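Local atomic coordinates of Cry23AA1 (Bacillus thuringiensis, PDB entry 4RHZ), a protein that probably acts as an aerolysin-type, pore-forming component of a binary insecticidal toxin together with Cry37Aa1, and binds a zinc ion. Residues A[69-74]-A[148-153]; A[34-39]-A[118-123]; A[18-23]-A[182-187]; A[158-163]-A[218-223]. All coordinates share one frame; numbering follows the deposited sequence.

Interaction 1. Residues A[69-74]-A[148-153]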
loop_
_atom_site.group_PDB
_atom_site.type_symbol
_atom_site.label_atom_id
_atom_site.label_comp_id
_atom_site.label_asym_id
_atom_site.label_seq_id
_atom_site.Cartn_x
_atom_site.Cartn_y
_atom_site.Cartn_z
ATOM N N SER A 69 13.607 32.479 5.496
ATOM C CA SER A 69 12.151 32.427 5.514
ATOM C C SER A 69 11.733 31.071 6.090
ATOM O O SER A 69 12.268 30.003 5.712
ATOM C CB SER A 69 11.627 32.606 4.104
ATOM O OG SER A 69 10.273 32.984 4.066
ATOM N N THR A 70 10.789 31.121 7.022
ATOM C CA THR A 70 10.234 29.908 7.577
ATOM C C THR A 70 8.974 29.466 6.839
ATOM O O THR A 70 8.031 30.238 6.749
ATOM C CB THR A 70 9.976 30.089 9.075
ATOM O OG1 THR A 70 11.257 30.146 9.711
ATOM C CG2 THR A 70 9.209 28.858 9.678
ATOM N N VAL A 71 8.980 28.250 6.260
ATOM C CA VAL A 71 7.705 27.725 5.658
ATOM C C VAL A 71 7.182 26.533 6.477
ATOM O O VAL A 71 7.939 25.613 6.808
ATOM C CB VAL A 71 7.834 27.307 4.159
ATOM C CG1 VAL A 71 8.003 28.539 3.263
ATOM C CG2 VAL A 71 9.022 26.386 3.948
ATOM N N SER A 72 5.887 26.591 6.774
ATOM C CA SER A 72 5.224 25.711 7.685
ATOM C C SER A 72 4.032 25.158 6.956
ATOM O O SER A 72 3.298 25.917 6.305
ATOM C CB SER A 72 4.614 26.501 8.864
ATOM O OG SER A 72 5.648 26.950 9.678
ATOM N N PHE A 73 3.780 23.884 7.185
ATOM C CA PHE A 73 2.684 23.184 6.537
ATOM C C PHE A 73 1.937 22.367 7.550
ATOM O O PHE A 73 2.510 21.818 8.510
ATOM C CB PHE A 73 3.237 22.227 5.497
ATOM C CG PHE A 73 3.922 22.911 4.379
ATOM C CD1 PHE A 73 5.310 22.950 4.318
ATOM C CD2 PHE A 73 3.186 23.515 3.397
ATOM C CE1 PHE A 73 5.952 23.579 3.250
ATOM C CE2 PHE A 73 3.809 24.158 2.325
ATOM C CZ PHE A 73 5.205 24.179 2.251
ATOM N N THR A 74 0.658 22.266 7.316
ATOM C CA THR A 74 -0.105 21.362 8.095
ATOM C C THR A 74 -1.033 20.520 7.215
ATOM O O THR A 74 -1.611 21.010 6.254
ATOM C CB THR A 74 -0.830 22.136 9.186
ATOM O OG1 THR A 74 -1.047 21.251 10.277
ATOM C CG2 THR A 74 -2.155 22.719 8.695
ATOM N N VAL A 148 11.427 30.923 -4.321
ATOM C CA VAL A 148 11.452 29.577 -3.859
ATOM C C VAL A 148 9.983 29.073 -3.943
ATOM O O VAL A 148 9.008 29.826 -3.659
ATOM C CB VAL A 148 12.130 29.605 -2.490
ATOM C CG1 VAL A 148 11.300 29.198 -1.405
ATOM C CG2 VAL A 148 13.486 28.948 -2.520
ATOM N N GLU A 149 9.822 27.849 -4.421
ATOM C CA GLU A 149 8.539 27.148 -4.292
ATOM C C GLU A 149 8.797 25.997 -3.335
ATOM O O GLU A 149 9.631 25.111 -3.666
ATOM C CB GLU A 149 8.069 26.594 -5.640
ATOM C CG GLU A 149 7.146 27.553 -6.409
ATOM C CD GLU A 149 7.006 27.249 -7.906
ATOM O OE1 GLU A 149 7.399 26.155 -8.349
ATOM O OE2 GLU A 149 6.526 28.121 -8.663
ATOM N N ALA A 150 8.146 26.029 -2.163
ATOM C CA ALA A 150 8.304 24.946 -1.201
ATOM C C ALA A 150 6.985 24.158 -1.308
ATOM O O ALA A 150 5.879 24.699 -1.007
ATOM C CB ALA A 150 8.557 25.450 0.254
ATOM N N ALA A 151 7.090 22.946 -1.834
ATOM C CA ALA A 151 5.873 22.078 -2.020
ATOM C C ALA A 151 5.835 21.031 -0.886
ATOM O O ALA A 151 6.829 20.403 -0.574
ATOM C CB ALA A 151 5.904 21.400 -3.417
ATOM N N TYR A 152 4.681 20.853 -0.278
ATOM C CA TYR A 152 4.518 19.840 0.780
ATOM C C TYR A 152 4.054 18.526 0.147
ATOM O O TYR A 152 3.028 18.482 -0.557
ATOM C CB TYR A 152 3.464 20.378 1.781
ATOM C CG TYR A 152 3.404 19.659 3.094
ATOM C CD1 TYR A 152 4.577 19.266 3.743
ATOM C CD2 TYR A 152 2.184 19.468 3.745
ATOM C CE1 TYR A 152 4.523 18.664 4.977
ATOM C CE2 TYR A 152 2.129 18.825 4.978
ATOM C CZ TYR A 152 3.268 18.453 5.570
ATOM O OH TYR A 152 3.223 17.896 6.796
ATOM N N ILE A 153 4.844 17.477 0.355
ATOM C CA ILE A 153 4.637 16.177 -0.276
ATOM C C ILE A 153 4.255 15.170 0.832
ATOM O O ILE A 153 4.974 15.087 1.854
ATOM C CB ILE A 153 5.951 15.571 -0.893
ATOM C CG1 ILE A 153 6.501 16.278 -2.172
ATOM C CG2 ILE A 153 5.726 14.158 -1.315
ATOM C CD1 ILE A 153 5.619 17.279 -2.768
#

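Interaction 2. Residues A[34-39]-A[118-123]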
loop_
_atom_site.group_PDB
_atom_site.type_symbol
_atom_site.label_atom_id
_atom_site.label_comp_id
_atom_site.label_asym_id
_atom_site.label_seq_id
_atom_site.Cartn_x
_atom_site.Cartn_y
_atom_site.Cartn_z
ATOM N N PHE A 34 -3.159 -25.221 20.493
ATOM C CA PHE A 34 -1.847 -24.614 20.729
ATOM C C PHE A 34 -1.134 -24.323 19.392
ATOM O O PHE A 34 -1.688 -24.638 18.277
ATOM C CB PHE A 34 -0.981 -25.554 21.631
ATOM C CG PHE A 34 -0.794 -26.943 21.045
ATOM C CD1 PHE A 34 0.388 -27.288 20.391
ATOM C CD2 PHE A 34 -1.836 -27.906 21.110
ATOM C CE1 PHE A 34 0.558 -28.610 19.863
ATOM C CE2 PHE A 34 -1.676 -29.204 20.574
ATOM C CZ PHE A 34 -0.496 -29.552 19.939
ATOM N N ASN A 35 0.091 -23.765 19.511
ATOM C CA ASN A 35 0.868 -23.256 18.369
ATOM C C ASN A 35 -0.010 -22.386 17.487
ATOM O O ASN A 35 -0.055 -22.589 16.267
ATOM C CB ASN A 35 1.401 -24.405 17.487
ATOM C CG ASN A 35 2.399 -25.292 18.210
ATOM O OD1 ASN A 35 2.971 -24.885 19.222
ATOM N ND2 ASN A 35 2.565 -26.533 17.726
ATOM N N GLU A 36 -0.777 -21.491 18.091
ATOM C CA GLU A 36 -1.521 -20.487 17.311
ATOM C C GLU A 36 -0.512 -19.597 16.584
ATOM O O GLU A 36 0.543 -19.220 17.135
ATOM C CB GLU A 36 -2.366 -19.604 18.215
ATOM C CG GLU A 36 -3.519 -20.320 18.879
ATOM C CD GLU A 36 -3.239 -20.667 20.318
ATOM O OE1 GLU A 36 -2.127 -21.157 20.636
ATOM O OE2 GLU A 36 -4.139 -20.404 21.141
ATOM N N SER A 37 -0.835 -19.259 15.352
ATOM C CA SER A 37 0.104 -18.560 14.527
ATOM C C SER A 37 -0.608 -17.901 13.381
ATOM O O SER A 37 -1.192 -18.596 12.541
ATOM C CB SER A 37 1.119 -19.559 13.993
ATOM O OG SER A 37 2.012 -18.919 13.090
ATOM N N VAL A 38 -0.587 -16.569 13.356
ATOM C CA VAL A 38 -1.036 -15.853 12.173
ATOM C C VAL A 38 0.217 -15.319 11.428
ATOM O O VAL A 38 1.029 -14.580 11.994
ATOM C CB VAL A 38 -1.977 -14.701 12.559
ATOM C CG1 VAL A 38 -2.242 -13.786 11.343
ATOM C CG2 VAL A 38 -3.297 -15.244 13.201
ATOM N N THR A 39 0.398 -15.750 10.191
ATOM C CA THR A 39 1.534 -15.332 9.420
ATOM C C THR A 39 1.136 -14.770 8.043
ATOM O O THR A 39 0.293 -15.328 7.346
ATOM C CB THR A 39 2.615 -16.448 9.278
ATOM O OG1 THR A 39 2.037 -17.553 8.622
ATOM C CG2 THR A 39 3.215 -16.894 10.653
ATOM N N TYR A 118 -6.686 -11.324 15.648
ATOM C CA TYR A 118 -7.435 -12.394 15.002
ATOM C C TYR A 118 -8.170 -13.343 15.975
ATOM O O TYR A 118 -7.531 -14.104 16.708
ATOM C CB TYR A 118 -6.539 -13.154 14.077
ATOM C CG TYR A 118 -6.085 -12.257 12.954
ATOM C CD1 TYR A 118 -6.855 -12.096 11.818
ATOM C CD2 TYR A 118 -4.893 -11.516 13.064
ATOM C CE1 TYR A 118 -6.433 -11.275 10.788
ATOM C CE2 TYR A 118 -4.481 -10.663 12.046
ATOM C CZ TYR A 118 -5.230 -10.549 10.929
ATOM O OH TYR A 118 -4.780 -9.697 9.933
ATOM N N ASN A 119 -9.493 -13.238 15.968
ATOM C CA ASN A 119 -10.350 -14.193 16.645
ATOM C C ASN A 119 -10.775 -15.321 15.668
ATOM O O ASN A 119 -11.532 -15.082 14.720
ATOM C CB ASN A 119 -11.559 -13.488 17.233
ATOM C CG ASN A 119 -12.602 -14.520 17.892
ATOM O OD1 ASN A 119 -12.524 -15.779 17.728
ATOM N ND2 ASN A 119 -13.595 -13.958 18.572
ATOM N N TYR A 120 -10.275 -16.528 15.900
ATOM C CA TYR A 120 -10.431 -17.637 14.918
ATOM C C TYR A 120 -11.857 -18.094 14.663
ATOM O O TYR A 120 -12.142 -18.661 13.615
ATOM C CB TYR A 120 -9.582 -18.844 15.283
ATOM C CG TYR A 120 -8.076 -18.663 15.233
ATOM C CD1 TYR A 120 -7.463 -17.457 15.576
ATOM C CD2 TYR A 120 -7.258 -19.748 14.937
ATOM C CE1 TYR A 120 -6.028 -17.339 15.581
ATOM C CE2 TYR A 120 -5.871 -19.631 14.919
ATOM C CZ TYR A 120 -5.277 -18.432 15.251
ATOM O OH TYR A 120 -3.922 -18.372 15.253
ATOM N N SER A 121 -12.748 -17.719 15.566
ATOM C CA SER A 121 -14.121 -18.230 15.617
ATOM C C SER A 121 -15.157 -17.356 14.945
ATOM O O SER A 121 -16.362 -17.738 14.920
ATOM C CB SER A 121 -14.524 -18.475 17.093
ATOM O OG SER A 121 -13.481 -19.335 17.635
ATOM N N THR A 122 -14.736 -16.213 14.408
ATOM C CA THR A 122 -15.696 -15.351 13.712
ATOM C C THR A 122 -15.168 -14.863 12.369
ATOM O O THR A 122 -13.952 -14.814 12.175
ATOM C CB THR A 122 -16.172 -14.140 14.611
ATOM O OG1 THR A 122 -17.107 -13.367 13.859
ATOM C CG2 THR A 122 -15.005 -13.169 15.007
ATOM N N THR A 123 -16.056 -14.538 11.430
ATOM C CA THR A 123 -15.645 -13.875 10.193
ATOM C C THR A 123 -15.899 -12.340 10.236
ATOM O O THR A 123 -15.787 -11.620 9.186
ATOM C CB THR A 123 -16.435 -14.355 8.994
ATOM O OG1 THR A 123 -17.819 -14.128 9.294
ATOM C CG2 THR A 123 -16.214 -15.809 8.716
#

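Interaction 3. Residues A[18-23]-A[182-187]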
loop_
_atom_site.group_PDB
_atom_site.type_symbol
_atom_site.label_atom_id
_atom_site.label_comp_id
_atom_site.label_asym_id
_atom_site.label_seq_id
_atom_site.Cartn_x
_atom_site.Cartn_y
_atom_site.Cartn_z
ATOM N N TYR A 18 -23.173 -43.637 13.091
ATOM C CA TYR A 18 -23.948 -44.440 14.032
ATOM C C TYR A 18 -25.428 -44.412 13.751
ATOM O O TYR A 18 -26.184 -45.146 14.391
ATOM C CB TYR A 18 -23.691 -43.996 15.513
ATOM C CG TYR A 18 -22.258 -44.278 15.900
ATOM C CD1 TYR A 18 -21.810 -45.576 16.022
ATOM C CD2 TYR A 18 -21.325 -43.256 16.018
ATOM C CE1 TYR A 18 -20.495 -45.866 16.301
ATOM C CE2 TYR A 18 -20.002 -43.544 16.289
ATOM C CZ TYR A 18 -19.598 -44.863 16.453
ATOM O OH TYR A 18 -18.283 -45.186 16.702
ATOM N N GLY A 19 -25.882 -43.546 12.852
ATOM C CA GLY A 19 -27.347 -43.402 12.649
ATOM C C GLY A 19 -28.011 -42.675 13.796
ATOM O O GLY A 19 -29.228 -42.647 13.884
ATOM N N ALA A 20 -27.234 -42.025 14.682
ATOM C CA ALA A 20 -27.847 -41.208 15.754
ATOM C C ALA A 20 -28.704 -40.127 15.131
ATOM O O ALA A 20 -28.392 -39.684 14.064
ATOM C CB ALA A 20 -26.754 -40.569 16.656
ATOM N N THR A 21 -29.793 -39.716 15.782
ATOM C CA THR A 21 -30.632 -38.641 15.278
ATOM C C THR A 21 -30.531 -37.425 16.166
ATOM O O THR A 21 -31.015 -36.376 15.809
ATOM C CB THR A 21 -32.152 -39.021 15.241
ATOM O OG1 THR A 21 -32.553 -39.614 16.491
ATOM C CG2 THR A 21 -32.436 -39.964 14.064
ATOM N N THR A 22 -29.898 -37.597 17.324
ATOM C CA THR A 22 -29.720 -36.583 18.319
ATOM C C THR A 22 -28.284 -36.872 18.830
ATOM O O THR A 22 -27.943 -38.059 19.040
ATOM C CB THR A 22 -30.840 -36.734 19.361
ATOM O OG1 THR A 22 -31.920 -35.858 19.020
ATOM C CG2 THR A 22 -30.455 -36.353 20.645
ATOM N N VAL A 23 -27.438 -35.820 18.977
ATOM C CA VAL A 23 -26.059 -35.974 19.427
ATOM C C VAL A 23 -25.674 -34.927 20.477
ATOM O O VAL A 23 -26.030 -33.721 20.369
ATOM C CB VAL A 23 -25.064 -35.781 18.301
ATOM C CG1 VAL A 23 -23.601 -35.803 18.826
ATOM C CG2 VAL A 23 -25.293 -36.738 17.153
ATOM N N ALA A 182 -33.432 -43.576 22.951
ATOM C CA ALA A 182 -32.342 -44.292 23.642
ATOM C C ALA A 182 -30.935 -43.854 23.201
ATOM O O ALA A 182 -30.705 -43.499 22.023
ATOM C CB ALA A 182 -32.490 -45.830 23.434
ATOM N N LEU A 183 -29.994 -43.959 24.140
ATOM C CA LEU A 183 -28.585 -43.688 23.900
ATOM C C LEU A 183 -28.041 -44.903 23.238
ATOM O O LEU A 183 -28.117 -45.947 23.850
ATOM C CB LEU A 183 -27.857 -43.447 25.226
ATOM C CG LEU A 183 -26.345 -43.209 25.139
ATOM C CD1 LEU A 183 -25.842 -42.025 25.976
ATOM C CD2 LEU A 183 -25.554 -44.413 25.484
ATOM N N ILE A 184 -27.425 -44.787 22.056
ATOM C CA ILE A 184 -26.916 -45.952 21.312
ATOM C C ILE A 184 -25.408 -45.856 21.159
ATOM O O ILE A 184 -24.777 -46.743 20.608
ATOM C CB ILE A 184 -27.514 -46.003 19.857
ATOM C CG1 ILE A 184 -27.240 -44.656 19.132
ATOM C CG2 ILE A 184 -29.039 -46.274 19.928
ATOM C CD1 ILE A 184 -27.401 -44.620 17.601
ATOM N N ALA A 185 -24.810 -44.741 21.564
ATOM C CA ALA A 185 -23.330 -44.575 21.368
ATOM C C ALA A 185 -22.746 -43.657 22.411
ATOM O O ALA A 185 -23.335 -42.627 22.733
ATOM C CB ALA A 185 -22.999 -44.073 19.952
ATOM N N ALA A 186 -21.612 -44.039 22.951
ATOM C CA ALA A 186 -20.903 -43.226 23.877
ATOM C C ALA A 186 -19.447 -43.432 23.613
ATOM O O ALA A 186 -18.829 -44.269 24.255
ATOM C CB ALA A 186 -21.244 -43.614 25.296
ATOM N N VAL A 187 -18.896 -42.648 22.660
ATOM C CA VAL A 187 -17.534 -42.849 22.150
ATOM C C VAL A 187 -16.645 -41.561 22.197
ATOM O O VAL A 187 -17.132 -40.436 22.332
ATOM C CB VAL A 187 -17.611 -43.340 20.704
ATOM C CG1 VAL A 187 -18.404 -44.731 20.570
ATOM C CG2 VAL A 187 -18.326 -42.310 19.861
#

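Interaction 4. Residues A[158-163]-A[218-223]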
loop_
_atom_site.group_PDB
_atom_site.type_symbol
_atom_site.label_atom_id
_atom_site.label_comp_id
_atom_site.label_asym_id
_atom_site.label_seq_id
_atom_site.Cartn_x
_atom_site.Cartn_y
_atom_site.Cartn_z
ATOM N N THR A 158 -0.242 1.808 0.511
ATOM C CA THR A 158 -1.419 0.954 0.694
ATOM C C THR A 158 -1.009 -0.490 0.626
ATOM O O THR A 158 -0.071 -0.870 -0.105
ATOM C CB THR A 158 -2.435 1.073 -0.396
ATOM O OG1 THR A 158 -1.797 0.722 -1.630
ATOM C CG2 THR A 158 -3.023 2.472 -0.444
ATOM N N TYR A 159 -1.698 -1.321 1.402
ATOM C CA TYR A 159 -1.332 -2.777 1.417
ATOM C C TYR A 159 -2.572 -3.651 1.597
ATOM O O TYR A 159 -3.529 -3.248 2.272
ATOM C CB TYR A 159 -0.273 -3.099 2.464
ATOM C CG TYR A 159 -0.692 -2.658 3.817
ATOM C CD1 TYR A 159 -1.317 -3.559 4.734
ATOM C CD2 TYR A 159 -0.529 -1.321 4.201
ATOM C CE1 TYR A 159 -1.760 -3.119 5.978
ATOM C CE2 TYR A 159 -0.985 -0.858 5.433
ATOM C CZ TYR A 159 -1.593 -1.769 6.318
ATOM O OH TYR A 159 -2.014 -1.255 7.505
ATOM N N ASN A 160 -2.562 -4.817 0.972
ATOM C CA ASN A 160 -3.610 -5.817 1.199
ATOM C C ASN A 160 -2.927 -7.172 1.276
ATOM O O ASN A 160 -2.534 -7.723 0.246
ATOM C CB ASN A 160 -4.641 -5.794 0.092
ATOM C CG ASN A 160 -5.910 -6.663 0.434
ATOM O OD1 ASN A 160 -5.920 -7.483 1.387
ATOM N ND2 ASN A 160 -6.977 -6.471 -0.352
ATOM N N VAL A 161 -2.734 -7.700 2.484
ATOM C CA VAL A 161 -1.904 -8.915 2.614
ATOM C C VAL A 161 -2.713 -10.116 3.133
ATOM O O VAL A 161 -3.282 -10.037 4.201
ATOM C CB VAL A 161 -0.731 -8.687 3.518
ATOM C CG1 VAL A 161 0.202 -9.888 3.518
ATOM C CG2 VAL A 161 0.068 -7.389 3.140
ATOM N N PRO A 162 -2.776 -11.225 2.360
ATOM C CA PRO A 162 -3.396 -12.435 2.905
ATOM C C PRO A 162 -2.576 -12.962 4.059
ATOM O O PRO A 162 -1.333 -12.912 4.029
ATOM C CB PRO A 162 -3.367 -13.426 1.729
ATOM C CG PRO A 162 -3.250 -12.575 0.461
ATOM C CD PRO A 162 -2.468 -11.357 0.915
ATOM N N VAL A 163 -3.250 -13.403 5.120
ATOM C CA VAL A 163 -2.506 -14.088 6.181
ATOM C C VAL A 163 -3.044 -15.529 6.340
ATOM O O VAL A 163 -4.226 -15.838 5.999
ATOM C CB VAL A 163 -2.525 -13.320 7.528
ATOM C CG1 VAL A 163 -2.096 -11.858 7.342
ATOM C CG2 VAL A 163 -3.919 -13.357 8.176
ATOM N N PHE A 218 -6.958 -11.664 6.423
ATOM C CA PHE A 218 -6.155 -10.594 5.805
ATOM C C PHE A 218 -5.791 -9.459 6.780
ATOM O O PHE A 218 -6.387 -9.354 7.842
ATOM C CB PHE A 218 -6.857 -10.080 4.553
ATOM C CG PHE A 218 -8.164 -9.415 4.842
ATOM C CD1 PHE A 218 -8.209 -8.045 5.108
ATOM C CD2 PHE A 218 -9.366 -10.154 4.839
ATOM C CE1 PHE A 218 -9.432 -7.412 5.382
ATOM C CE2 PHE A 218 -10.601 -9.549 5.101
ATOM C CZ PHE A 218 -10.645 -8.170 5.400
ATOM N N ILE A 219 -4.821 -8.616 6.402
ATOM C CA ILE A 219 -4.588 -7.319 7.084
ATOM C C ILE A 219 -4.447 -6.312 5.924
ATOM O O ILE A 219 -3.687 -6.551 4.982
ATOM C CB ILE A 219 -3.341 -7.450 7.985
ATOM C CG1 ILE A 219 -2.971 -6.155 8.695
ATOM C CG2 ILE A 219 -2.086 -7.930 7.196
ATOM C CD1 ILE A 219 -4.023 -5.667 9.544
ATOM N N GLU A 220 -5.258 -5.265 5.903
ATOM C CA GLU A 220 -5.190 -4.310 4.873
ATOM C C GLU A 220 -5.250 -2.885 5.456
ATOM O O GLU A 220 -5.716 -2.682 6.601
ATOM C CB GLU A 220 -6.262 -4.526 3.810
ATOM C CG GLU A 220 -7.573 -4.018 4.226
ATOM C CD GLU A 220 -8.631 -4.057 3.111
ATOM O OE1 GLU A 220 -8.285 -3.899 1.904
ATOM O OE2 GLU A 220 -9.826 -4.206 3.444
ATOM N N GLY A 221 -4.794 -1.892 4.676
ATOM C CA GLY A 221 -4.572 -0.492 5.209
ATOM C C GLY A 221 -4.080 0.501 4.128
ATOM O O GLY A 221 -3.656 0.087 3.036
ATOM N N ALA A 222 -4.120 1.788 4.449
ATOM C CA ALA A 222 -3.639 2.839 3.577
ATOM C C ALA A 222 -3.289 3.930 4.557
ATOM O O ALA A 222 -4.142 4.327 5.345
ATOM C CB ALA A 222 -4.768 3.329 2.625
ATOM N N GLN A 223 -2.050 4.401 4.552
ATOM C CA GLN A 223 -1.717 5.575 5.398
ATOM C C GLN A 223 -0.627 6.411 4.782
ATOM O O GLN A 223 0.155 5.937 3.933
ATOM C CB GLN A 223 -1.227 5.150 6.808
ATOM C CG GLN A 223 -0.092 4.248 6.694
ATOM C CD GLN A 223 0.566 3.962 8.025
ATOM O OE1 GLN A 223 0.359 2.865 8.601
ATOM N NE2 GLN A 223 1.402 4.928 8.531
#

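Interaction 1. Residues A[69-74]-A[148-153]
Thr74, whose backbone atom C lies 4.2 Å from Tyr152 CE2, has its OG1 gripped from strand 126-142 by both Ser135 OG and Trp134 O. Tyr152 is tied to that same strand at its far end, where OH hydrogen-bonds to Asp136 OD1. Away from these anchors the contact is apolar. Phe73 CB sits almost straight over the centre of the Tyr152 ring, 3.4 Å from the centroid and 9° off the normal. The gesture is returned: Tyr152 CB lies over one face of the Phe73 ring, displaced toward the rim, 3.7 Å from its centroid. The two rings are nearly parallel, with planes only 6° apart, yet they are slid so far that they barely overlap, with centroids 4.8 Å apart. On the face turned to its partner, each ring is met chiefly by the other's CB. The first torsions explain this: Phe73 CG is anti to its own carbonyl carbon (chi1 -65°), while Tyr152 CG is anti to its nitrogen, and the side chains slide past each other in opposite directions. At the ring's edge, Phe73 CZ lies 3.4 Å from Ala150 O, which sits near the ring plane. Val71 CG2 closes the other end by touching Ala150 CB at 3.8 Å. The axes of the two segments come no closer than 8.5 Å, too far for backbone pairing. Strand 67-90 pairs instead with 126-142, and 146-179 with 50-61 and 211-235. Two strand layers facing each other in this way are consistent with a beta sandwich within the elongated aerolysin-family fold.

Interaction 2. Residues A[34-39]-A[118-123]
The apolar interior between two sheets of this beta-rich toxin is where Val38 meets Tyr118 and Tyr120, on strand 111-119 and the turn that ends it. Val38 splits its methyls between the two tyrosines. CG1, set anti to the backbone nitrogen (chi1 169°), lies over one face of the Tyr118 ring, 4.2 Å from the centroid and 27° off the normal. The other methyl, Val38 CG2, reaches Tyr120, coming within 3.8 Å of Tyr120 OH and alongside CE1, while also brushing Tyr118 CB. Glu36 adds its CB, 3.6 Å from Tyr120 OH, but its bent chain then carries the carboxylate away from the tyrosine. The hydroxyls of both buried tyrosines are satisfied: Tyr120 OH hydrogen-bonds to Glu166 O and to Thr97 OG1, and Tyr118 OH to Phe218 O. Tyr120 thus plants a polar tip in the interior, pinned by groups from two strands.

Tyr120 belongs to a type I beta turn from Asn119 to Thr122, whose closing backbone bond is weak. Asn119 OD1 reinforces it as an Asx turn by accepting from Ser121 N at 2.9 Å, with the donor lying above the carbonyl plane and not in it. Around this core, strand 32-40 is paired with 146-179, whose Val163 and Val165 pack on Val38 and Tyr120, respectively. Strand 96-105 runs beside 111-119 and contributes Phe101 to both Val38 and Tyr118, while Ser83 and Val85 of strand 67-90 cover Tyr118 further.

Interaction 3. Residues A[18-23]-A[182-187]
Tyr18, the last residue of helix 6-18, lays its side chain along the bulged segment 182-187 of strand 182-190 and touches it at several points. Its CB comes first, 4.3 Å from Ile184 CD1. At CG the Tyr18 ring meets Ala185 CB at 4.1 Å; this methyl stands over one face, displaced toward the rim. Farther out, Tyr18 CE2 touches Val187 CG2 at 4.1 Å, and at the tip Tyr18 OH reaches the other methyl of the same valine, CG1, at 3.9 Å. Val187 comes from the opposite direction and also packs on Met14 of the helix.

Ile184 works the other end. Its CG1 is wedged between the backbone nitrogen and the carbonyl carbon (chi1 54°), and from there CD1 enters the bend that follows the helix, 3.5 Å from Tyr18 O and 3.9 Å from Ala20 CA, with Ala20 CB only slightly farther off. Gly19 is the first residue to leave the helix, with a positive phi of 73°, which glycine adopts readily. Ile184 and Ala185 together face Gly177 in a classic beta bulge, which helps explain how neighbouring residues can both direct their CB toward the 18-23 segment. Thr21 and Thr22 form a second such bulge, so each neighbour of strand 146-179 carries one, opposite Gly177 in one case and Tyr178 in the other. Methyls, a methylene and a ring face do most of the touching, and the two Tyr18 oxygens that take part meet only carbon, so cohesion between these two segments is mainly van der Waals and hydrophobic.

Interaction 4. Residues A[158-163]-A[218-223]
Tyr159 packs tightly on Gly221, folding its ring across the bare glycine backbone of the neighbouring antiparallel strand. A chi1 of 55° sets the ring back over that strand and puts Gly221 CA over one face, 3.8 Å from the centroid and 28° off the normal. The same two residues form a hydrogen-bonded pair, Tyr159 N to Gly221 O at 2.9 Å and Gly221 N back to Tyr159 O at 3.0 Å. Val161 and Ile219 repeat the pattern, their N and O atoms bonded in both directions. On this buried face Ile219 CG2 packs on Val161 CB at 4.0 Å and on Val163 CG1 at 3.9 Å, and Phe103 meets the Tyr159 ring.

The opposite face, carrying Asn160 and Glu220, is looser and more open to solvent. These two merely lie side by side, with Asn160 ND2 3.7 Å from Glu220 OE1. Phe218 swings its ring off toward Thr82 and Ala84 of strand 67-90. An aromatic residue covering a cross-strand glycine is a recognised feature of antiparallel sheets, and here the Tyr159 side chain lies about 8 Å from the bound zinc ion.

Strand 146-179 ties the molecule together: it supplies a segment to interactions 1 and 4, and pairs with strand 32-40 of interaction 2 and with strands 22-27 and 182-190 of interaction 3. Interactions 2 and 4, with centres about 17 Å apart, touch directly, so the two contacts adjoin; Thr39 O, for example, lies 3.5 Å from Val163 CB. Interactions 1 and 3 lie toward opposite ends, their centres about 77 Å apart. The zinc site of His79, Glu130 and His132 lies near interaction 4, Ala222 being about 6 Å from His79, side chain to side chain, and Tyr152 of interaction 1 about 10 Å from His132.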